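PDB 4NNB: OBCA, Oxalate Biosynthetic Component A, which is a probable enzyme with a TIM-barrel fold that binds a magnesium ion in a pocket of the barrel. Local coordinates for residues L276-R281 with E307-S312; L311-V316 with P345-F350; V373-V378 with S444-L449. All coordinates share one frame; numbering follows the deposited sequence.

Contact 1. Residues L276-R281 with E307-S312; sequences LSTSVR and EVASLS. With OAA (oxaloacetate ion), chain C.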
ATOM      1  N   LEU A 276     -10.300  -3.274 -11.406  1.00 18.53           N
ATOM      2  CA  LEU A 276      -9.449  -4.447 -11.236  1.00 20.92           C
ATOM      3  C   LEU A 276      -8.033  -4.228 -11.776  1.00 21.75           C
ATOM      4  O   LEU A 276      -7.844  -3.817 -12.921  1.00 20.11           O
ATOM      5  CB  LEU A 276     -10.091  -5.691 -11.865  1.00 24.42           C
ATOM      6  CG  LEU A 276     -11.018  -6.539 -10.981  1.00 31.74           C
ATOM      7  CD1 LEU A 276     -11.959  -5.697 -10.136  1.00 24.72           C
ATOM      8  CD2 LEU A 276     -11.781  -7.588 -11.775  1.00 21.34           C
ATOM      9  N   SER A 277      -7.036  -4.504 -10.944  1.00 19.95           N
ATOM     10  CA  SER A 277      -5.650  -4.466 -11.410  1.00 21.36           C
ATOM     11  C   SER A 277      -5.356  -5.556 -12.443  1.00 22.58           C
ATOM     12  O   SER A 277      -5.677  -6.728 -12.239  1.00 21.71           O
ATOM     13  CB  SER A 277      -4.678  -4.620 -10.247  1.00 21.50           C
ATOM     14  OG  SER A 277      -3.350  -4.659 -10.731  1.00 23.47           O
ATOM     15  N   THR A 278      -4.711  -5.165 -13.532  1.00 22.61           N
ATOM     16  CA  THR A 278      -4.248  -6.129 -14.527  1.00 19.89           C
ATOM     17  C   THR A 278      -2.740  -6.283 -14.438  1.00 22.70           C
ATOM     18  O   THR A 278      -2.104  -6.892 -15.303  1.00 21.84           O
ATOM     19  CB  THR A 278      -4.622  -5.673 -15.930  1.00 20.81           C
ATOM     20  OG1 THR A 278      -4.016  -4.406 -16.190  1.00 20.53           O
ATOM     21  CG2 THR A 278      -6.155  -5.548 -16.043  1.00 22.60           C
ATOM     22  N   SER A 279      -2.168  -5.726 -13.383  1.00 20.55           N
ATOM     23  CA  SER A 279      -0.717  -5.716 -13.215  1.00 24.53           C
ATOM     24  C   SER A 279      -0.120  -7.114 -12.965  1.00 26.34           C
ATOM     25  O   SER A 279      -0.739  -7.955 -12.302  1.00 21.89           O
ATOM     26  CB  SER A 279      -0.366  -4.774 -12.063  1.00 23.95           C
ATOM     27  OG  SER A 279       0.981  -4.916 -11.694  1.00 26.36           O
ATOM     28  N   VAL A 280       1.072  -7.378 -13.507  1.00 25.12           N
ATOM     29  CA  VAL A 280       1.796  -8.598 -13.120  1.00 27.52           C
ATOM     30  C   VAL A 280       3.100  -8.283 -12.377  1.00 32.31           C
ATOM     31  O   VAL A 280       4.065  -9.059 -12.413  1.00 30.49           O
ATOM     32  CB  VAL A 280       2.053  -9.561 -14.309  1.00 32.68           C
ATOM     33  CG1 VAL A 280       0.738 -10.084 -14.860  1.00 27.52           C
ATOM     34  CG2 VAL A 280       2.866  -8.881 -15.408  1.00 24.84           C
ATOM     35  N   ARG A 281       3.099  -7.144 -11.694  1.00 28.67           N
ATOM     36  CA  ARG A 281       4.206  -6.740 -10.832  1.00 31.05           C
ATOM     37  C   ARG A 281       4.646  -7.889  -9.924  1.00 35.32           C
ATOM     38  O   ARG A 281       3.810  -8.608  -9.356  1.00 32.59           O
ATOM     39  CB  ARG A 281       3.810  -5.521  -9.987  1.00 30.71           C
ATOM     40  CG  ARG A 281       4.585  -5.388  -8.670  1.00 36.63           C
ATOM     41  CD  ARG A 281       5.456  -4.144  -8.577  1.00 35.97           C
ATOM     42  NE  ARG A 281       4.696  -2.991  -8.126  1.00 41.13           N
ATOM     43  CZ  ARG A 281       5.147  -2.035  -7.312  1.00 34.21           C
ATOM     44  NH1 ARG A 281       6.383  -2.051  -6.832  1.00 37.84           N
ATOM     45  NH2 ARG A 281       4.338  -1.045  -6.985  1.00 28.22           N
ATOM     46  N   GLU A 307     -16.351  -2.606 -13.938  1.00 26.15           N
ATOM     47  CA  GLU A 307     -16.565  -1.251 -14.442  1.00 26.23           C
ATOM     48  C   GLU A 307     -15.281  -0.647 -15.010  1.00 25.47           C
ATOM     49  O   GLU A 307     -15.301   0.059 -16.016  1.00 22.75           O
ATOM     50  CB  GLU A 307     -17.083  -0.332 -13.325  1.00 27.23           C
ATOM     51  CG  GLU A 307     -18.547  -0.570 -12.894  1.00 29.33           C
ATOM     52  CD  GLU A 307     -18.729  -1.777 -11.974  1.00 30.56           C
ATOM     53  OE1 GLU A 307     -17.728  -2.331 -11.456  1.00 26.24           O
ATOM     54  OE2 GLU A 307     -19.892  -2.172 -11.754  1.00 29.49           O
ATOM     55  N   VAL A 308     -14.174  -0.910 -14.329  1.00 23.17           N
ATOM     56  CA  VAL A 308     -12.899  -0.279 -14.638  1.00 23.61           C
ATOM     57  C   VAL A 308     -11.822  -1.338 -14.477  1.00 23.40           C
ATOM     58  O   VAL A 308     -11.990  -2.284 -13.704  1.00 21.70           O
ATOM     59  CB  VAL A 308     -12.636   0.922 -13.692  1.00 23.96           C
ATOM     60  CG1 VAL A 308     -11.245   1.547 -13.914  1.00 20.05           C
ATOM     61  CG2 VAL A 308     -13.726   1.989 -13.862  1.00 23.59           C
ATOM     62  N   ALA A 309     -10.734  -1.209 -15.228  1.00 23.40           N
ATOM     63  CA  ALA A 309      -9.562  -2.033 -14.958  1.00 23.42           C
ATOM     64  C   ALA A 309      -8.314  -1.279 -15.370  1.00 24.27           C
ATOM     65  O   ALA A 309      -8.338  -0.462 -16.291  1.00 23.25           O
ATOM     66  CB  ALA A 309      -9.640  -3.369 -15.670  1.00 18.14           C
ATOM     67  N   SER A 310      -7.207  -1.566 -14.703  1.00 21.56           N
ATOM     68  CA  SER A 310      -6.005  -0.795 -14.964  1.00 21.31           C
ATOM     69  C   SER A 310      -5.352  -1.176 -16.309  1.00 24.48           C
ATOM     70  O   SER A 310      -5.459  -2.313 -16.776  1.00 23.11           O
ATOM     71  CB  SER A 310      -5.026  -0.921 -13.797  1.00 22.60           C
ATOM     72  OG  SER A 310      -4.488  -2.224 -13.720  1.00 28.59           O
ATOM     73  N   LEU A 311      -4.704  -0.197 -16.934  1.00 21.83           N
ATOM     74  CA  LEU A 311      -4.025  -0.394 -18.216  1.00 22.35           C
ATOM     75  C   LEU A 311      -2.821   0.550 -18.267  1.00 26.66           C
ATOM     76  O   LEU A 311      -2.962   1.760 -18.056  1.00 23.81           O
ATOM     77  CB  LEU A 311      -4.995  -0.115 -19.377  1.00 20.91           C
ATOM     78  CG  LEU A 311      -4.529  -0.501 -20.783  1.00 26.68           C
ATOM     79  CD1 LEU A 311      -5.726  -0.886 -21.663  1.00 28.75           C
ATOM     80  CD2 LEU A 311      -3.726   0.625 -21.439  1.00 25.67           C
ATOM     81  N   SER A 312      -1.640  -0.003 -18.523  1.00 22.98           N
ATOM     82  CA  SER A 312      -0.416   0.789 -18.605  1.00 25.03           C
ATOM     83  C   SER A 312       0.211   0.605 -19.989  1.00 24.84           C
ATOM     84  O   SER A 312       0.730  -0.456 -20.285  1.00 23.39           O
ATOM     85  CB  SER A 312       0.582   0.346 -17.530  1.00 25.86           C
ATOM     86  OG  SER A 312       0.095   0.578 -16.217  1.00 28.33           O
TER
HETATM   87  O1  OAA C 602      -2.239  -1.688 -12.747  1.00 34.84           O
HETATM   88  O2  OAA C 602      -2.719  -1.931 -10.542  1.00 27.38           O
HETATM   89  O4  OAA C 602       2.134  -1.505  -8.614  1.00 33.56           O
HETATM   90  O5  OAA C 602       2.139  -2.552 -10.661  1.00 36.32           O
HETATM   91  O3  OAA C 602      -0.692  -1.834  -8.744  1.00 31.31           O
HETATM   92  C1  OAA C 602      -1.862  -1.678 -11.493  1.00 29.88           C
HETATM   93  C2  OAA C 602      -0.415  -1.364 -11.180  1.00 29.72           C
HETATM   94  C3  OAA C 602       0.064  -1.742  -9.796  1.00 28.77           C
HETATM   95  C4  OAA C 602       1.521  -1.956  -9.680  1.00 25.58           C

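Contact 2. Residues L311-V316 with P345-F350; sequences LSPAAV and PEVEVF. With OAA (oxaloacetate ion), chain C.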
ATOM      1  N   LEU A 311      -4.704  -0.197 -16.934  1.00 21.83           N
ATOM      2  CA  LEU A 311      -4.025  -0.394 -18.216  1.00 22.35           C
ATOM      3  C   LEU A 311      -2.821   0.550 -18.267  1.00 26.66           C
ATOM      4  O   LEU A 311      -2.962   1.760 -18.056  1.00 23.81           O
ATOM      5  CB  LEU A 311      -4.995  -0.115 -19.377  1.00 20.91           C
ATOM      6  CG  LEU A 311      -4.529  -0.501 -20.783  1.00 26.68           C
ATOM      7  CD1 LEU A 311      -5.726  -0.886 -21.663  1.00 28.75           C
ATOM      8  CD2 LEU A 311      -3.726   0.625 -21.439  1.00 25.67           C
ATOM      9  N   SER A 312      -1.640  -0.003 -18.523  1.00 22.98           N
ATOM     10  CA  SER A 312      -0.416   0.789 -18.605  1.00 25.03           C
ATOM     11  C   SER A 312       0.211   0.605 -19.989  1.00 24.84           C
ATOM     12  O   SER A 312       0.730  -0.456 -20.285  1.00 23.39           O
ATOM     13  CB  SER A 312       0.582   0.346 -17.530  1.00 25.86           C
ATOM     14  OG  SER A 312       0.095   0.578 -16.217  1.00 28.33           O
ATOM     15  N   PRO A 313       0.171   1.643 -20.835  1.00 23.15           N
ATOM     16  CA  PRO A 313       0.552   1.430 -22.238  1.00 25.14           C
ATOM     17  C   PRO A 313       2.044   1.651 -22.551  1.00 26.59           C
ATOM     18  O   PRO A 313       2.377   2.236 -23.589  1.00 23.26           O
ATOM     19  CB  PRO A 313      -0.324   2.442 -22.992  1.00 27.09           C
ATOM     20  CG  PRO A 313      -0.518   3.573 -22.002  1.00 26.11           C
ATOM     21  CD  PRO A 313      -0.506   2.939 -20.622  1.00 22.60           C
ATOM     22  N   ALA A 314       2.907   1.186 -21.648  1.00 22.61           N
ATOM     23  CA  ALA A 314       4.343   1.082 -21.865  1.00 26.19           C
ATOM     24  C   ALA A 314       4.855   0.162 -20.782  1.00 25.88           C
ATOM     25  O   ALA A 314       4.145  -0.093 -19.797  1.00 24.37           O
ATOM     26  CB  ALA A 314       5.036   2.452 -21.749  1.00 19.46           C
ATOM     27  N   ALA A 315       6.088  -0.312 -20.946  1.00 20.31           N
ATOM     28  CA  ALA A 315       6.765  -1.064 -19.896  1.00 22.77           C
ATOM     29  C   ALA A 315       6.810  -0.221 -18.623  1.00 21.68           C
ATOM     30  O   ALA A 315       7.015   0.997 -18.683  1.00 22.47           O
ATOM     31  CB  ALA A 315       8.178  -1.431 -20.330  1.00 22.53           C
ATOM     32  N   VAL A 316       6.604  -0.858 -17.475  1.00 23.65           N
ATOM     33  CA  VAL A 316       6.701  -0.151 -16.193  1.00 20.29           C
ATOM     34  C   VAL A 316       7.974  -0.651 -15.514  1.00 23.37           C
ATOM     35  O   VAL A 316       8.070  -1.821 -15.175  1.00 22.57           O
ATOM     36  CB  VAL A 316       5.465  -0.410 -15.307  1.00 23.21           C
ATOM     37  CG1 VAL A 316       5.623   0.274 -13.946  1.00 23.02           C
ATOM     38  CG2 VAL A 316       4.207   0.118 -15.988  1.00 22.04           C
ATOM     39  N   PRO A 345     -10.979   1.435 -19.303  1.00 25.22           N
ATOM     40  CA  PRO A 345      -9.622   1.382 -18.750  1.00 24.76           C
ATOM     41  C   PRO A 345      -9.345   2.575 -17.844  1.00 24.55           C
ATOM     42  O   PRO A 345      -9.848   3.678 -18.057  1.00 26.09           O
ATOM     43  CB  PRO A 345      -8.700   1.403 -19.992  1.00 25.53           C
ATOM     44  CG  PRO A 345      -9.558   1.774 -21.146  1.00 27.89           C
ATOM     45  CD  PRO A 345     -11.003   1.543 -20.771  1.00 26.79           C
ATOM     46  N   GLU A 346      -8.568   2.338 -16.798  1.00 25.06           N
ATOM     47  CA  GLU A 346      -7.948   3.456 -16.106  1.00 24.52           C
ATOM     48  C   GLU A 346      -6.499   3.405 -16.519  1.00 23.61           C
ATOM     49  O   GLU A 346      -5.805   2.411 -16.246  1.00 22.17           O
ATOM     50  CB  GLU A 346      -8.074   3.352 -14.584  1.00 24.35           C
ATOM     51  CG  GLU A 346      -7.264   4.422 -13.854  1.00 24.37           C
ATOM     52  CD  GLU A 346      -7.388   4.334 -12.337  1.00 25.75           C
ATOM     53  OE1 GLU A 346      -6.708   3.492 -11.733  1.00 25.60           O
ATOM     54  OE2 GLU A 346      -8.155   5.122 -11.748  1.00 26.66           O
ATOM     55  N   VAL A 347      -6.033   4.460 -17.187  1.00 23.39           N
ATOM     56  CA  VAL A 347      -4.632   4.503 -17.603  1.00 22.97           C
ATOM     57  C   VAL A 347      -3.783   4.830 -16.384  1.00 23.61           C
ATOM     58  O   VAL A 347      -3.903   5.926 -15.800  1.00 23.10           O
ATOM     59  CB  VAL A 347      -4.372   5.538 -18.725  1.00 22.05           C
ATOM     60  CG1 VAL A 347      -2.911   5.499 -19.138  1.00 21.52           C
ATOM     61  CG2 VAL A 347      -5.243   5.237 -19.942  1.00 23.90           C
ATOM     62  N   GLU A 348      -2.962   3.863 -15.974  1.00 23.06           N
ATOM     63  CA  GLU A 348      -2.035   4.057 -14.860  1.00 22.54           C
ATOM     64  C   GLU A 348      -0.830   4.795 -15.404  1.00 24.52           C
ATOM     65  O   GLU A 348       0.009   4.196 -16.082  1.00 24.23           O
ATOM     66  CB  GLU A 348      -1.550   2.722 -14.279  1.00 24.90           C
ATOM     67  CG  GLU A 348      -2.620   1.752 -13.866  1.00 29.80           C
ATOM     68  CD  GLU A 348      -3.480   2.277 -12.738  1.00 32.49           C
ATOM     69  OE1 GLU A 348      -3.153   2.045 -11.547  1.00 36.87           O
ATOM     70  OE2 GLU A 348      -4.500   2.902 -13.054  1.00 34.02           O
ATOM     71  N   VAL A 349      -0.746   6.089 -15.127  1.00 21.49           N
ATOM     72  CA  VAL A 349       0.349   6.893 -15.661  1.00 22.31           C
ATOM     73  C   VAL A 349       1.596   6.776 -14.767  1.00 24.69           C
ATOM     74  O   VAL A 349       1.824   7.595 -13.861  1.00 24.28           O
ATOM     75  CB  VAL A 349      -0.060   8.363 -15.842  1.00 23.72           C
ATOM     76  CG1 VAL A 349       1.045   9.125 -16.566  1.00 24.23           C
ATOM     77  CG2 VAL A 349      -1.368   8.468 -16.630  1.00 24.70           C
ATOM     78  N   PHE A 350       2.398   5.752 -15.025  1.00 22.53           N
ATOM     79  CA  PHE A 350       3.602   5.495 -14.234  1.00 23.61           C
ATOM     80  C   PHE A 350       4.775   6.377 -14.654  1.00 26.18           C
ATOM     81  O   PHE A 350       5.665   6.652 -13.852  1.00 24.27           O
ATOM     82  CB  PHE A 350       4.043   4.028 -14.379  1.00 24.60           C
ATOM     83  CG  PHE A 350       3.250   3.052 -13.539  1.00 24.58           C
ATOM     84  CD1 PHE A 350       2.230   2.285 -14.106  1.00 22.38           C
ATOM     85  CD2 PHE A 350       3.538   2.893 -12.184  1.00 23.03           C
ATOM     86  CE1 PHE A 350       1.507   1.370 -13.332  1.00 23.81           C
ATOM     87  CE2 PHE A 350       2.821   1.989 -11.398  1.00 23.27           C
ATOM     88  CZ  PHE A 350       1.809   1.226 -11.960  1.00 22.84           C
TER
HETATM   89  O1  OAA C 602      -2.239  -1.688 -12.747  1.00 34.84           O
HETATM   90  O2  OAA C 602      -2.719  -1.931 -10.542  1.00 27.38           O
HETATM   91  O4  OAA C 602       2.134  -1.505  -8.614  1.00 33.56           O
HETATM   92  O5  OAA C 602       2.139  -2.552 -10.661  1.00 36.32           O
HETATM   93  O3  OAA C 602      -0.692  -1.834  -8.744  1.00 31.31           O
HETATM   94  C1  OAA C 602      -1.862  -1.678 -11.493  1.00 29.88           C
HETATM   95  C2  OAA C 602      -0.415  -1.364 -11.180  1.00 29.72           C
HETATM   96  C3  OAA C 602       0.064  -1.742  -9.796  1.00 28.77           C
HETATM   97  C4  OAA C 602       1.521  -1.956  -9.680  1.00 25.58           C

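Contact 3. Residues V373-V378 with S444-L449; sequences VLFMLV and SKISIL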
ATOM      1  N   VAL A 373     -12.194   9.560 -20.585  1.00 25.11           N
ATOM      2  CA  VAL A 373     -11.027   8.684 -20.478  1.00 24.97           C
ATOM      3  C   VAL A 373     -10.425   8.897 -19.087  1.00 23.04           C
ATOM      4  O   VAL A 373     -10.320  10.032 -18.618  1.00 21.92           O
ATOM      5  CB  VAL A 373     -10.005   8.999 -21.572  1.00 24.59           C
ATOM      6  CG1 VAL A 373      -8.816   8.027 -21.491  1.00 21.74           C
ATOM      7  CG2 VAL A 373     -10.685   8.930 -22.962  1.00 25.53           C
ATOM      8  N   LEU A 374     -10.059   7.806 -18.421  1.00 26.06           N
ATOM      9  CA  LEU A 374      -9.649   7.867 -17.018  1.00 23.95           C
ATOM     10  C   LEU A 374      -8.146   7.698 -16.859  1.00 24.95           C
ATOM     11  O   LEU A 374      -7.558   6.797 -17.468  1.00 22.93           O
ATOM     12  CB  LEU A 374     -10.353   6.761 -16.225  1.00 24.96           C
ATOM     13  CG  LEU A 374     -11.867   6.640 -16.340  1.00 23.23           C
ATOM     14  CD1 LEU A 374     -12.369   5.485 -15.449  1.00 22.11           C
ATOM     15  CD2 LEU A 374     -12.526   7.938 -15.956  1.00 26.22           C
ATOM     16  N   PHE A 375      -7.533   8.541 -16.027  1.00 23.44           N
ATOM     17  CA  PHE A 375      -6.088   8.482 -15.779  1.00 24.78           C
ATOM     18  C   PHE A 375      -5.806   8.495 -14.276  1.00 27.58           C
ATOM     19  O   PHE A 375      -6.514   9.153 -13.504  1.00 26.68           O
ATOM     20  CB  PHE A 375      -5.366   9.672 -16.436  1.00 23.66           C
ATOM     21  CG  PHE A 375      -5.522   9.727 -17.935  1.00 24.82           C
ATOM     22  CD1 PHE A 375      -4.572   9.137 -18.764  1.00 24.46           C
ATOM     23  CD2 PHE A 375      -6.621  10.346 -18.512  1.00 23.72           C
ATOM     24  CE1 PHE A 375      -4.720   9.166 -20.155  1.00 24.84           C
ATOM     25  CE2 PHE A 375      -6.771  10.393 -19.906  1.00 26.25           C
ATOM     26  CZ  PHE A 375      -5.815   9.804 -20.721  1.00 26.47           C
ATOM     27  N   MET A 376      -4.780   7.761 -13.863  1.00 24.04           N
ATOM     28  CA  MET A 376      -4.287   7.812 -12.485  1.00 25.39           C
ATOM     29  C   MET A 376      -2.816   8.185 -12.529  1.00 24.62           C
ATOM     30  O   MET A 376      -2.012   7.461 -13.124  1.00 24.83           O
ATOM     31  CB  MET A 376      -4.499   6.465 -11.770  1.00 22.44           C
ATOM     32  CG  MET A 376      -3.908   6.391 -10.351  1.00 22.87           C
ATOM     33  SD  MET A 376      -4.764   7.522  -9.220  1.00 23.99           S
ATOM     34  CE  MET A 376      -6.382   6.772  -9.219  1.00 21.07           C
ATOM     35  N   LEU A 377      -2.463   9.331 -11.938  1.00 23.89           N
ATOM     36  CA  LEU A 377      -1.063   9.757 -11.894  1.00 23.77           C
ATOM     37  C   LEU A 377      -0.343   9.019 -10.758  1.00 24.44           C
ATOM     38  O   LEU A 377      -0.656   9.225  -9.581  1.00 25.72           O
ATOM     39  CB  LEU A 377      -0.948  11.277 -11.706  1.00 24.93           C
ATOM     40  CG  LEU A 377      -1.658  12.152 -12.754  1.00 26.89           C
ATOM     41  CD1 LEU A 377      -1.450  13.641 -12.418  1.00 27.89           C
ATOM     42  CD2 LEU A 377      -1.178  11.822 -14.188  1.00 24.07           C
ATOM     43  N   VAL A 378       0.596   8.143 -11.108  1.00 22.39           N
ATOM     44  CA  VAL A 378       1.383   7.432 -10.098  1.00 24.69           C
ATOM     45  C   VAL A 378       2.563   8.327  -9.716  1.00 24.24           C
ATOM     46  O   VAL A 378       3.716   8.077 -10.072  1.00 25.30           O
ATOM     47  CB  VAL A 378       1.851   6.048 -10.598  1.00 23.09           C
ATOM     48  CG1 VAL A 378       2.428   5.223  -9.431  1.00 22.62           C
ATOM     49  CG2 VAL A 378       0.683   5.300 -11.246  1.00 20.75           C
ATOM     50  N   SER A 444     -12.058  13.955 -19.968  1.00 27.24           N
ATOM     51  CA  SER A 444     -11.191  13.068 -19.204  1.00 28.00           C
ATOM     52  C   SER A 444     -11.317  13.324 -17.721  1.00 33.07           C
ATOM     53  O   SER A 444     -11.790  14.389 -17.306  1.00 29.99           O
ATOM     54  CB  SER A 444      -9.739  13.288 -19.602  1.00 29.12           C
ATOM     55  OG  SER A 444      -9.310  14.603 -19.274  1.00 32.96           O
ATOM     56  N   LYS A 445     -10.878  12.349 -16.923  1.00 29.56           N
ATOM     57  CA  LYS A 445     -10.849  12.483 -15.469  1.00 28.11           C
ATOM     58  C   LYS A 445      -9.494  12.004 -14.983  1.00 31.92           C
ATOM     59  O   LYS A 445      -9.092  10.872 -15.269  1.00 29.49           O
ATOM     60  CB  LYS A 445     -11.970  11.656 -14.829  1.00 29.26           C
ATOM     61  CG  LYS A 445     -13.384  12.098 -15.229  1.00 30.67           C
ATOM     62  CD  LYS A 445     -13.666  13.529 -14.772  1.00 31.73           C
ATOM     63  CE  LYS A 445     -15.044  14.004 -15.242  1.00 37.18           C
ATOM     64  NZ  LYS A 445     -15.224  15.469 -14.966  1.00 37.34           N
ATOM     65  N   ILE A 446      -8.784  12.870 -14.267  1.00 26.12           N
ATOM     66  CA  ILE A 446      -7.434  12.561 -13.840  1.00 23.34           C
ATOM     67  C   ILE A 446      -7.367  12.565 -12.312  1.00 32.35           C
ATOM     68  O   ILE A 446      -7.731  13.558 -11.655  1.00 25.45           O
ATOM     69  CB  ILE A 446      -6.439  13.580 -14.421  1.00 25.70           C
ATOM     70  CG1 ILE A 446      -6.567  13.626 -15.956  1.00 25.90           C
ATOM     71  CG2 ILE A 446      -5.001  13.262 -13.999  1.00 24.09           C
ATOM     72  CD1 ILE A 446      -5.664  14.666 -16.615  1.00 28.49           C
ATOM     73  N   SER A 447      -6.911  11.447 -11.754  1.00 25.46           N
ATOM     74  CA  SER A 447      -6.697  11.344 -10.313  1.00 25.52           C
ATOM     75  C   SER A 447      -5.212  11.287 -10.011  1.00 27.83           C
ATOM     76  O   SER A 447      -4.385  11.121 -10.921  1.00 24.20           O
ATOM     77  CB  SER A 447      -7.400  10.108  -9.751  1.00 27.12           C
ATOM     78  OG  SER A 447      -8.800  10.188  -9.927  1.00 28.82           O
ATOM     79  N   ILE A 448      -4.872  11.433  -8.732  1.00 24.25           N
ATOM     80  CA  ILE A 448      -3.489  11.310  -8.289  1.00 21.61           C
ATOM     81  C   ILE A 448      -3.347  10.379  -7.080  1.00 22.79           C
ATOM     82  O   ILE A 448      -4.239  10.310  -6.229  1.00 23.58           O
ATOM     83  CB  ILE A 448      -2.883  12.693  -7.969  1.00 24.45           C
ATOM     84  CG1 ILE A 448      -1.383  12.585  -7.671  1.00 24.32           C
ATOM     85  CG2 ILE A 448      -3.644  13.375  -6.810  1.00 24.24           C
ATOM     86  CD1 ILE A 448      -0.636  13.942  -7.689  1.00 29.10           C
ATOM     87  N   LEU A 449      -2.237   9.647  -7.030  1.00 22.53           N
ATOM     88  CA  LEU A 449      -1.843   8.940  -5.824  1.00 26.95           C
ATOM     89  C   LEU A 449      -0.463   9.414  -5.463  1.00 25.88           C
ATOM     90  O   LEU A 449       0.265   9.942  -6.318  1.00 27.05           O
ATOM     91  CB  LEU A 449      -1.836   7.416  -6.035  1.00 26.04           C
ATOM     92  CG  LEU A 449      -0.764   6.794  -6.934  1.00 26.23           C
ATOM     93  CD1 LEU A 449       0.535   6.494  -6.189  1.00 24.43           C
ATOM     94  CD2 LEU A 449      -1.313   5.520  -7.584  1.00 23.37           C
TER

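Contact 1. Residues L276-R281 with E307-S312
L276 and A309 form a parallel beta bridge between neighbouring strands of a TIM barrel, 273-276 and 308-311. The loop after L276 then runs past the end of strand 308-311 and into the oxaloacetate pocket.

Backbone bonds set the register. L276 N donates to V308 O at 3.0 Å, and L276 O receives the N-H of S310.

Beyond the bridge, side chains take over. T278 N gives a nearly straight bond to S310 OG (3.0 Å, 169° at the hydrogen). T278 OG1 donates to S310 O at 2.6 Å and approaches from well above the carbonyl plane. A chi1 of 60° puts this hydroxyl between the backbone N and the carbonyl carbon and leaves CG2 facing the methyl of A309. T278 therefore holds both the backbone and the hydroxyl of S310.

Within this contact the ligand is held by three serine hydroxyls and one arginine; Y324 OH adds a further bond. S310 OG, which accepts from T278 N, donates to oxaloacetate O1 at 2.5 Å. S277 and S279 each make an ST turn, so each hydroxyl is fixed by the amide two residues on. S277 OG then donates to O2 at 2.8 Å, and S279 OG donates to O5. F318 makes a cation-pi contact with R281. The R281 guanidinium meets the ligand edge-on: NH2 at 2.8 Å and NE at 3.0 Å both donate to oxaloacetate O4.

Contact 2. Residues L311-V316 with P345-F350
V316 and F350 meet across two loops at the mouth of a TIM barrel, just beyond the parallel pairing of strands 308-311 and 344-349. The valine crosses the phenylalanine at about a right angle. V316 CG1 sits over one ring face, 3.8 Å from the F350 centroid and 16° off the ring normal, a CH-pi contact. Its second methyl, CG2, touches the same ring near CD1.

The ring edge has different neighbours. S312 OG lies near the ring plane, 3.3 Å from F350 CE1. Oxaloacetate C2 is also near that plane, 3.5 Å from F350 CZ. The phenylalanine thus turns a face to V316 and an edge to the ligand. Chi1 (-79°) carries the F350 ring toward the loop after strand 308-311, and chi2 turns its face to V316.

E348 comes in on the pocket side. S312 OG packs on its CB. With chi1 -54°, E348 CG lies beside its own backbone N and comes 3.6 Å from oxaloacetate O1. The bend at chi2 then turns the carboxylate, with E348 OE2 2.6 Å from E346 OE1. N275 also bonds E346 OE1, and R471 is a long, weak ion-pair partner of E348.

On the helix-covered side, L311 and P345 lie side by side and point the same way, with L311 CB 4.1 Å from P345 CB. L331 and F335 of helix 328-341 touch L311 there. P313 instead crosses V347 at about a right angle, and P313 CD rests 3.8 Å from V347 CG1.

The backbones join through L311, which bridges to V347. L311 N donates to E346 O. L311 O takes a CA-H contact from V347 and, at 3.0 Å, the hydrogen bond of E348 N.

Contact 3. Residues V373-V378 with S444-L449
L377 packs obliquely against I446 at the apolar centre of two neighbouring parallel strands of the TIM barrel, with L377 CG 3.7 Å from I446 CG2. F375 lies on the same face, its CD2 4.2 Å from I446 CG1, and its ring edge reaches S444 CB. This is the outer face of the barrel, and helix 416-440 covers it: L437 touches F375 and V434 touches L377.

The other face carries L374, M376 and V378 with K445, S447 and L449, and looks into the barrel, as usual for this fold. The bends at chi2 (66°) and chi3 turn the M376 methyl back along the face of the sheet, where CE rests 3.5 Å from S447 CB. Nearer the M376 backbone, CG meets L449 CD2 at 3.9 Å, with the two side chains at about a right angle. V378 lies alongside L449. E346 and E348 of strand 344-349 also touch M376.

Between the faces, five backbone hydrogen bonds join the strands, whose axes run 23° apart. S447 N donates to F375 O at 2.9 Å, and L377 N donates to S447 O at 2.8 Å.

The polar edge lies at the start of the strands. S444 OG is bonded to F441 O and R438. K445 leads its amine away to a long, weak ion pair with D468, while K445 CB stays 3.9 Å from L374 CD2.

In the fold
The three contacts follow one another round a single barrel sheet. Contacts 1 and 2 share L311 and S312, and their centres are 8 Å apart. Strand 308-311 joins them, with A309 O 2.9 Å from E346 N. Strand 344-349 in turn leads to contact 3, where V347 N is 2.8 Å from L374 O; the centres of contacts 2 and 3 are 10 Å apart. Contacts 1 and 2 both touch the oxaloacetate: the first supplies hydroxyls and an arginine, the second E348 and the F350 ring. Contact 3 stands further back, with the V378 side chain about 7 Å from the ligand and L449 about 7 Å from the magnesium ion.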